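Local coordinates for Sodium/calcium exchanger regulatory protein 1 (Loligo pealei, PDB 3PPT) that binds and may transport fatty acids such as palmitoleate, also binds phosphoinositides and, once phosphorylated, stimulates the sodium/calcium exchanger of squid optic nerve, at residues 18-23 and 31-36; 113-116 and 121-124. All coordinates share one frame; numbering follows the deposited sequence.

Interaction 1. Residues 18-23 and 31-36; sequences DYMKAV and KMANAA. With PAM (palmitoleic acid), chain B.
Met20 reaches from helix 16-23 across to Ala33 and Asn34 of helix 27-35, the two short helices that form the helix-turn-helix lid of a fatty-acid binding protein barrel. The contact is small, burying 121 Å², and a single long side chain carries it. Its sulfur touches the methyl of Ala33, with Met20 SD 3.5 Å from Ala33 CB, and its terminal methyl goes on to the amide of Asn34, with Met20 CE 3.3 Å from Asn34 OD1. The chain is extended to SD and then bends, chi3 -71°, which turns CE toward Asn34. There CE lies over the amide face, nearly as close to CG and ND2, the two side chains passing in reverse directions. Methionine suits this place because it is long, flexible and apolar: it can bridge helices whose nearest CA atoms, those of Met20 and Ala33, lie 8.9 Å apart. Alanine opposite it is small enough to admit the sulfur while offering an apolar surface.

Both residues also line the lipid pocket. Met20 SD comes within 3.9 Å of C9, a carbon of the ligand's double bond, and Ala33 CB lies equally near C12, so they meet the bent middle of the palmitoleate tail. Further out, Asn34 ND2 is hydrogen-bonded to Asp17 at the start of the first helix; this polar link fixes the amide against which the methionine methyl rests. Phe16 packs on Ala33 and Asn34. The neighbouring Tyr19 turns a ring edge to the lipid, CE2 4.2 Å from palmitoleate C6.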
loop_
_atom_site.group_PDB
_atom_site.type_symbol
_atom_site.label_atom_id
_atom_site.label_comp_id
_atom_site.label_asym_id
_atom_site.label_seq_id
_atom_site.Cartn_x
_atom_site.Cartn_y
_atom_site.Cartn_z
ATOM N N ASP A 18 7.088 3.672 -13.049
ATOM C CA ASP A 18 7.606 5.011 -12.778
ATOM C C ASP A 18 7.610 5.336 -11.276
ATOM O O ASP A 18 8.527 6.002 -10.798
ATOM C CB ASP A 18 6.849 6.076 -13.578
ATOM C CG ASP A 18 7.416 6.266 -14.982
ATOM O OD1 ASP A 18 8.354 5.531 -15.368
ATOM O OD2 ASP A 18 6.930 7.156 -15.704
ATOM N N TYR A 19 6.604 4.860 -10.537
ATOM C CA TYR A 19 6.591 5.010 -9.086
ATOM C C TYR A 19 7.856 4.360 -8.499
ATOM O O TYR A 19 8.594 4.976 -7.714
ATOM C CB TYR A 19 5.314 4.415 -8.455
ATOM C CG TYR A 19 5.363 4.536 -6.945
ATOM C CD1 TYR A 19 4.900 5.682 -6.310
ATOM C CD2 TYR A 19 5.924 3.529 -6.159
ATOM C CE1 TYR A 19 4.993 5.822 -4.946
ATOM C CE2 TYR A 19 6.025 3.667 -4.795
ATOM C CZ TYR A 19 5.559 4.814 -4.194
ATOM O OH TYR A 19 5.667 4.964 -2.837
ATOM N N MET A 20 8.103 3.105 -8.869
ATOM C CA MET A 20 9.275 2.405 -8.366
ATOM C C MET A 20 10.591 3.080 -8.770
ATOM O O MET A 20 11.506 3.157 -7.960
ATOM C CB MET A 20 9.265 0.946 -8.812
ATOM C CG MET A 20 8.195 0.115 -8.098
ATOM S SD MET A 20 8.385 -1.639 -8.421
ATOM C CE MET A 20 7.879 -1.718 -10.142
ATOM N N LYS A 21 10.688 3.571 -10.004
ATOM C CA LYS A 21 11.890 4.295 -10.419
ATOM C C LYS A 21 12.106 5.529 -9.548
ATOM O O LYS A 21 13.229 5.817 -9.149
ATOM C CB LYS A 21 11.820 4.685 -11.893
ATOM C CG LYS A 21 12.003 3.506 -12.839
ATOM C CD LYS A 21 11.924 3.945 -14.293
ATOM C CE LYS A 21 12.107 2.759 -15.218
ATOM N NZ LYS A 21 11.976 3.154 -16.646
ATOM N N ALA A 22 11.024 6.229 -9.215
ATOM C CA ALA A 22 11.123 7.464 -8.444
ATOM C C ALA A 22 11.613 7.196 -7.026
ATOM O O ALA A 22 12.291 8.038 -6.443
ATOM C CB ALA A 22 9.796 8.190 -8.423
ATOM N N VAL A 23 11.296 6.027 -6.469
ATOM C CA VAL A 23 11.768 5.721 -5.117
ATOM C C VAL A 23 13.089 4.951 -5.124
ATOM O O VAL A 23 13.644 4.665 -4.069
ATOM C CB VAL A 23 10.706 5.011 -4.227
ATOM C CG1 VAL A 23 9.430 5.833 -4.169
ATOM C CG2 VAL A 23 10.422 3.592 -4.715
ATOM N N LYS A 31 11.444 -5.712 -12.119
ATOM C CA LYS A 31 10.955 -6.795 -12.964
ATOM C C LYS A 31 9.990 -7.679 -12.174
ATOM O O LYS A 31 8.883 -7.981 -12.626
ATOM C CB LYS A 31 12.127 -7.627 -13.486
ATOM C CG LYS A 31 11.713 -8.856 -14.274
ATOM C CD LYS A 31 12.878 -9.827 -14.399
ATOM C CE LYS A 31 13.294 -10.364 -13.033
ATOM N NZ LYS A 31 14.399 -11.358 -13.156
ATOM N N MET A 32 10.413 -8.076 -10.979
ATOM C CA MET A 32 9.598 -8.948 -10.137
ATOM C C MET A 32 8.315 -8.262 -9.671
ATOM O O MET A 32 7.232 -8.840 -9.728
ATOM C CB MET A 32 10.407 -9.422 -8.930
ATOM C CG MET A 32 11.633 -10.243 -9.303
ATOM S SD MET A 32 12.361 -11.084 -7.886
ATOM C CE MET A 32 13.048 -9.691 -7.001
ATOM N N ALA A 33 8.439 -7.022 -9.216
ATOM C CA ALA A 33 7.307 -6.294 -8.681
ATOM C C ALA A 33 6.278 -5.965 -9.749
ATOM O O ALA A 33 5.087 -6.058 -9.483
ATOM C CB ALA A 33 7.761 -5.042 -7.960
ATOM N N ASN A 34 6.726 -5.578 -10.947
ATOM C CA ASN A 34 5.793 -5.306 -12.034
ATOM C C ASN A 34 4.977 -6.542 -12.408
ATOM O O ASN A 34 3.786 -6.436 -12.725
ATOM C CB ASN A 34 6.521 -4.762 -13.268
ATOM C CG ASN A 34 6.859 -3.283 -13.149
ATOM O OD1 ASN A 34 6.024 -2.473 -12.740
ATOM N ND2 ASN A 34 8.086 -2.920 -13.507
ATOM N N ALA A 35 5.616 -7.711 -12.372
ATOM C CA ALA A 35 4.970 -8.958 -12.771
ATOM C C ALA A 35 4.108 -9.559 -11.668
ATOM O O ALA A 35 3.341 -10.481 -11.919
ATOM C CB ALA A 35 6.013 -9.964 -13.219
ATOM N N ALA A 36 4.247 -9.052 -10.447
ATOM C CA ALA A 36 3.559 -9.636 -9.303
ATOM C C ALA A 36 2.051 -9.412 -9.332
ATOM O O ALA A 36 1.554 -8.452 -9.928
ATOM C CB ALA A 36 4.137 -9.085 -8.004
HETATM C C1 PAM B . 0.916 -2.431 -3.716
HETATM O O1 PAM B . 0.619 -2.729 -2.531
HETATM O O2 PAM B . 0.222 -2.826 -4.683
HETATM C C2 PAM B . 2.135 -1.573 -4.011
HETATM C C3 PAM B . 3.047 -1.368 -2.810
HETATM C C4 PAM B . 4.280 -0.554 -3.196
HETATM C C5 PAM B . 5.260 -0.487 -2.025
HETATM C C6 PAM B . 6.516 0.336 -2.295
HETATM C C7 PAM B . 7.288 -0.154 -3.514
HETATM C C8 PAM B . 7.761 -1.589 -3.326
HETATM C C9 PAM B . 8.488 -2.054 -4.562
HETATM C C10 PAM B . 8.993 -3.285 -4.664
HETATM C C11 PAM B . 8.871 -4.303 -3.556
HETATM C C12 PAM B . 8.119 -5.520 -4.075
HETATM C C13 PAM B . 6.703 -5.589 -3.528
HETATM C C14 PAM B . 6.711 -5.999 -2.061
HETATM C C15 PAM B . 5.285 -6.181 -1.563
HETATM C C16 PAM B . 5.166 -7.403 -0.685
#

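Interaction 2. Residues 113-116 and 121-124; sequences HMIL and VVCT. With PAM (palmitoleic acid), chain B.
Leu116 and Cys123 face each other as a hydrogen-bonded pair in the antiparallel beta hairpin formed by strands 111-118 and 121-130, part of the fatty-acid binding protein barrel wall. Their side chains stand on the inner face, where Leu116 CD1 packs against Cys123 SG at 3.8 Å. In the cysteine, a chi1 of 161° swings SG away from the backbone N and against that leucine methyl. The other leucine branch serves the ligand: CD2 lies 3.8 Å from palmitoleate C4, near the acid end of the tail. A branched side chain can thus touch its strand partner and the lipid at once, while the compact cysteine is touched by Phe16 and Tyr19 of the first lid helix.

Ile115 and Val122 occupy the opposite face. Their branches run alongside one another, with Ile115 CG2 3.7 Å from Val122 CG1; beta-branched residues suit extended strands. Thr124 is the non-hydrogen-bonded partner of Ile115. Two bonds join the backbones, Leu116 N to Cys123 O and Cys123 N to Leu116 O, each 2.8 Å.

Met114 points inward like Leu116 and runs fully extended to the carboxylate, whose oxygens are gripped by Tyr127 OH and Arg125 NE. Its unbranched chain carries the thioether to the acid group, placing Met114 SD 3.5 Å from palmitoleate O1.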
loop_
_atom_site.group_PDB
_atom_site.type_symbol
_atom_site.label_atom_id
_atom_site.label_comp_id
_atom_site.label_asym_id
_atom_site.label_seq_id
_atom_site.Cartn_x
_atom_site.Cartn_y
_atom_site.Cartn_z
ATOM N N HIS A 113 -9.171 1.002 -4.306
ATOM C CA HIS A 113 -8.284 1.844 -5.096
ATOM C C HIS A 113 -7.137 2.288 -4.216
ATOM O O HIS A 113 -7.348 2.956 -3.208
ATOM C CB HIS A 113 -9.023 3.079 -5.608
ATOM C CG HIS A 113 -10.056 2.768 -6.637
ATOM N ND1 HIS A 113 -10.083 3.381 -7.872
ATOM C CD2 HIS A 113 -11.083 1.890 -6.628
ATOM C CE1 HIS A 113 -11.095 2.904 -8.571
ATOM N NE2 HIS A 113 -11.717 1.993 -7.842
ATOM N N MET A 114 -5.927 1.892 -4.604
ATOM C CA MET A 114 -4.719 2.315 -3.922
ATOM C C MET A 114 -3.982 3.287 -4.831
ATOM O O MET A 114 -3.600 2.933 -5.943
ATOM C CB MET A 114 -3.842 1.114 -3.573
ATOM C CG MET A 114 -2.630 1.500 -2.747
ATOM S SD MET A 114 -1.518 0.085 -2.558
ATOM C CE MET A 114 -0.276 0.778 -1.461
ATOM N N ILE A 115 -3.812 4.521 -4.360
ATOM C CA ILE A 115 -3.118 5.547 -5.129
ATOM C C ILE A 115 -1.800 5.856 -4.445
ATOM O O ILE A 115 -1.765 6.154 -3.252
ATOM C CB ILE A 115 -3.965 6.823 -5.271
ATOM C CG1 ILE A 115 -5.289 6.490 -5.967
ATOM C CG2 ILE A 115 -3.212 7.877 -6.060
ATOM C CD1 ILE A 115 -6.256 7.643 -6.047
ATOM N N LEU A 116 -0.715 5.741 -5.204
ATOM C CA LEU A 116 0.628 5.947 -4.684
ATOM C C LEU A 116 1.208 7.177 -5.344
ATOM O O LEU A 116 1.295 7.240 -6.572
ATOM C CB LEU A 116 1.524 4.738 -4.971
ATOM C CG LEU A 116 1.053 3.383 -4.417
ATOM C CD1 LEU A 116 0.104 2.688 -5.376
ATOM C CD2 LEU A 116 2.247 2.483 -4.112
ATOM N N VAL A 121 4.902 11.753 -9.666
ATOM C CA VAL A 121 4.377 10.505 -10.190
ATOM C C VAL A 121 3.125 10.114 -9.419
ATOM O O VAL A 121 3.087 10.208 -8.187
ATOM C CB VAL A 121 5.416 9.376 -10.063
ATOM C CG1 VAL A 121 4.788 8.025 -10.395
ATOM C CG2 VAL A 121 6.605 9.651 -10.958
ATOM N N VAL A 122 2.100 9.694 -10.152
ATOM C CA VAL A 122 0.909 9.117 -9.545
ATOM C C VAL A 122 0.698 7.732 -10.125
ATOM O O VAL A 122 0.718 7.550 -11.345
ATOM C CB VAL A 122 -0.351 9.969 -9.790
ATOM C CG1 VAL A 122 -1.548 9.360 -9.071
ATOM C CG2 VAL A 122 -0.123 11.415 -9.342
ATOM N N CYS A 123 0.527 6.756 -9.241
ATOM C CA CYS A 123 0.290 5.381 -9.650
ATOM C C CYS A 123 -1.038 4.936 -9.064
ATOM O O CYS A 123 -1.331 5.222 -7.902
ATOM C CB CYS A 123 1.439 4.489 -9.158
ATOM S SG CYS A 123 1.078 2.712 -9.094
ATOM N N THR A 124 -1.840 4.248 -9.869
ATOM C CA THR A 124 -3.136 3.760 -9.409
ATOM C C THR A 124 -3.173 2.253 -9.521
ATOM O O THR A 124 -2.962 1.704 -10.598
ATOM C CB THR A 124 -4.298 4.348 -10.233
ATOM O OG1 THR A 124 -4.303 5.769 -10.090
ATOM C CG2 THR A 124 -5.650 3.805 -9.755
HETATM C C1 PAM B . 0.916 -2.431 -3.716
HETATM O O1 PAM B . 0.619 -2.729 -2.531
HETATM O O2 PAM B . 0.222 -2.826 -4.683
HETATM C C2 PAM B . 2.135 -1.573 -4.011
HETATM C C3 PAM B . 3.047 -1.368 -2.810
HETATM C C4 PAM B . 4.280 -0.554 -3.196
HETATM C C5 PAM B . 5.260 -0.487 -2.025
HETATM C C6 PAM B . 6.516 0.336 -2.295
HETATM C C7 PAM B . 7.288 -0.154 -3.514
HETATM C C8 PAM B . 7.761 -1.589 -3.326
HETATM C C9 PAM B . 8.488 -2.054 -4.562
HETATM C C10 PAM B . 8.993 -3.285 -4.664
HETATM C C11 PAM B . 8.871 -4.303 -3.556
HETATM C C12 PAM B . 8.119 -5.520 -4.075
HETATM C C13 PAM B . 6.703 -5.589 -3.528
HETATM C C14 PAM B . 6.711 -5.999 -2.061
HETATM C C15 PAM B . 5.285 -6.181 -1.563
HETATM C C16 PAM B . 5.166 -7.403 -0.685
#

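Interaction 1 comes first along the chain, and its touching residues lie in the two lid helices; interaction 2 follows near the C-terminus, in adjacent strands of the ten-stranded antiparallel sheet. Their centres are 12 Å apart, yet they touch directly through Tyr19, which packs its ring atom CE1 at 3.6 Å from Leu116 CB and its CB against Cys123. Helix 16-23 is thereby seated on hairpin 111-118/121-130. The same palmitoleate spans both: residues 18-23 and 31-36 meet the middle of its tail, and residues 113-116 its carboxylate end. Lid and wall therefore enclose one lipid from different sides within a single barrel domain.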